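Local structure of iron-binding protein (Staphylococcus epidermidis, 4M7O) at residues A[33-38]-A[124-129]. The protein probably binds iron, possibly as a chelate, as an extracellular solute-binding protein serving its uptake into the cell. Residues are numbered along the deposited sequence; the frame is centred on the assembly and turned at random.
Sequences TEILYR and KSIGQL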
loop_
_atom_site.group_PDB
_atom_site.type_symbol
_atom_site.label_atom_id
_atom_site.label_comp_id
_atom_site.label_asym_id
_atom_site.label_seq_id
_atom_site.Cartn_x
_atom_site.Cartn_y
_atom_site.Cartn_z
ATOM N N THR A 33 -1.880 -12.120 2.472
ATOM C CA THR A 33 -2.347 -13.273 1.708
ATOM C C THR A 33 -1.532 -13.444 0.438
ATOM O O THR A 33 -1.162 -14.563 0.086
ATOM C CB THR A 33 -3.812 -13.137 1.345
ATOM O OG1 THR A 33 -4.592 -13.000 2.548
ATOM C CG2 THR A 33 -4.297 -14.375 0.574
ATOM N N GLU A 34 -1.225 -12.337 -0.240
ATOM C CA GLU A 34 -0.471 -12.417 -1.489
ATOM C C GLU A 34 0.919 -12.992 -1.248
ATOM O O GLU A 34 1.407 -13.800 -2.036
ATOM C CB GLU A 34 -0.381 -11.036 -2.155
ATOM C CG GLU A 34 -1.712 -10.530 -2.688
ATOM C CD GLU A 34 -1.548 -9.319 -3.603
ATOM O OE1 GLU A 34 -0.556 -9.273 -4.375
ATOM O OE2 GLU A 34 -2.418 -8.418 -3.552
ATOM N N ILE A 35 1.545 -12.569 -0.152
ATOM C CA ILE A 35 2.894 -12.992 0.183
ATOM C C ILE A 35 2.917 -14.483 0.536
ATOM O O ILE A 35 3.816 -15.213 0.110
ATOM C CB ILE A 35 3.445 -12.182 1.375
ATOM C CG1 ILE A 35 3.620 -10.704 0.991
ATOM C CG2 ILE A 35 4.760 -12.777 1.870
ATOM C CD1 ILE A 35 3.891 -9.800 2.179
ATOM N N LEU A 36 1.942 -14.923 1.328
ATOM C CA LEU A 36 1.826 -16.334 1.705
ATOM C C LEU A 36 1.729 -17.230 0.480
ATOM O O LEU A 36 2.368 -18.284 0.421
ATOM C CB LEU A 36 0.605 -16.555 2.608
ATOM C CG LEU A 36 0.785 -16.073 4.045
ATOM C CD1 LEU A 36 -0.550 -16.122 4.817
ATOM C CD2 LEU A 36 1.849 -16.948 4.725
ATOM N N TYR A 37 0.926 -16.815 -0.498
ATOM C CA TYR A 37 0.775 -17.587 -1.727
ATOM C C TYR A 37 2.099 -17.615 -2.480
ATOM O O TYR A 37 2.481 -18.657 -3.007
ATOM C CB TYR A 37 -0.338 -17.009 -2.612
ATOM C CG TYR A 37 -1.672 -17.710 -2.478
ATOM C CD1 TYR A 37 -2.557 -17.378 -1.469
ATOM C CD2 TYR A 37 -2.050 -18.698 -3.376
ATOM C CE1 TYR A 37 -3.772 -17.992 -1.364
ATOM C CE2 TYR A 37 -3.265 -19.333 -3.261
ATOM C CZ TYR A 37 -4.121 -18.976 -2.254
ATOM O OH TYR A 37 -5.333 -19.603 -2.123
ATOM N N ARG A 38 2.810 -16.486 -2.518
ATOM C CA ARG A 38 4.079 -16.434 -3.268
ATOM C C ARG A 38 5.180 -17.240 -2.561
ATOM O O ARG A 38 6.188 -17.599 -3.162
ATOM C CB ARG A 38 4.526 -14.987 -3.528
ATOM C CG ARG A 38 3.660 -14.225 -4.547
ATOM C CD ARG A 38 3.731 -14.842 -5.957
ATOM N NE ARG A 38 5.100 -14.901 -6.454
ATOM C CZ ARG A 38 5.769 -13.861 -6.959
ATOM N NH1 ARG A 38 5.201 -12.668 -7.040
ATOM N NH2 ARG A 38 7.015 -14.014 -7.386
ATOM N N LYS A 124 10.816 -11.095 4.026
ATOM C CA LYS A 124 11.767 -11.884 4.806
ATOM C C LYS A 124 11.232 -12.270 6.181
ATOM O O LYS A 124 11.477 -13.378 6.649
ATOM C CB LYS A 124 13.088 -11.123 4.975
ATOM C CG LYS A 124 13.930 -11.044 3.715
ATOM N N SER A 125 10.518 -11.356 6.832
ATOM C CA SER A 125 9.976 -11.619 8.166
ATOM C C SER A 125 8.988 -12.761 8.112
ATOM O O SER A 125 9.041 -13.676 8.941
ATOM C CB SER A 125 9.287 -10.378 8.727
ATOM O OG SER A 125 10.241 -9.462 9.217
ATOM N N ILE A 126 8.088 -12.709 7.133
ATOM C CA ILE A 126 7.075 -13.751 6.989
ATOM C C ILE A 126 7.728 -15.057 6.554
ATOM O O ILE A 126 7.292 -16.139 6.954
ATOM C CB ILE A 126 5.983 -13.346 5.991
ATOM C CG1 ILE A 126 5.235 -12.124 6.518
ATOM C CG2 ILE A 126 5.008 -14.525 5.732
ATOM C CD1 ILE A 126 4.312 -11.497 5.494
ATOM N N GLY A 127 8.780 -14.956 5.742
ATOM C CA GLY A 127 9.538 -16.130 5.350
ATOM C C GLY A 127 10.158 -16.817 6.549
ATOM O O GLY A 127 10.125 -18.043 6.653
ATOM N N GLN A 128 10.725 -16.040 7.465
ATOM C CA GLN A 128 11.383 -16.643 8.617
ATOM C C GLN A 128 10.361 -17.196 9.602
ATOM O O GLN A 128 10.602 -18.207 10.252
ATOM C CB GLN A 128 12.302 -15.644 9.306
ATOM C CG GLN A 128 13.020 -16.222 10.513
ATOM C CD GLN A 128 14.176 -15.356 10.959
ATOM O OE1 GLN A 128 14.315 -14.216 10.511
ATOM N NE2 GLN A 128 15.021 -15.895 11.838
ATOM N N LEU A 129 9.212 -16.534 9.692
ATOM C CA LEU A 129 8.142 -16.952 10.588
ATOM C C LEU A 129 7.596 -18.323 10.192
ATOM O O LEU A 129 7.373 -19.180 11.046
ATOM C CB LEU A 129 7.022 -15.899 10.586
ATOM C CG LEU A 129 5.698 -16.274 11.259
ATOM C CD1 LEU A 129 5.874 -16.493 12.752
ATOM C CD2 LEU A 129 4.619 -15.234 10.991
#
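Ile126 reaches across from one helix to two neighbouring side chains of the other, Ile35 and Leu36, and all three are buried. The contact is wholly apolar. With Ile35 the two delta methyls meet, CD1 of Ile35 lying 3.7 Å from CD1 of Ile126, while the branch methyl CG2 of Ile35 comes within 3.9 Å of that same Ile126 CD1. The second branch of Ile126 serves the other partner: its CG2 stands 4.1 Å from CD2 of Leu36, a looser touch. Both pairs of side chains cross at about a right angle. In Ile126 the CG1 arm is anti to the carbonyl carbon (chi1 -64°) and CG2 is anti to the backbone N; this rotation turns CD1, at the end of the CG1 arm, to Ile35 and CG2 to Leu36. The helices approach closely, CA of Leu36 and CA of Ile126 being 7.9 Å apart, and between 33-38 and 124-129 the touching atoms are all side-chain methyls. Leu84 of strand 82-86 touches both Leu36 and Ile126, and Val110 of strand 106-110 also meets Ile126. Helices 30-38 and 116-129 thus pack together on one face of the parallel alpha/beta sheet of the N-terminal lobe, as in periplasmic binding proteins, with Leu84 beneath both.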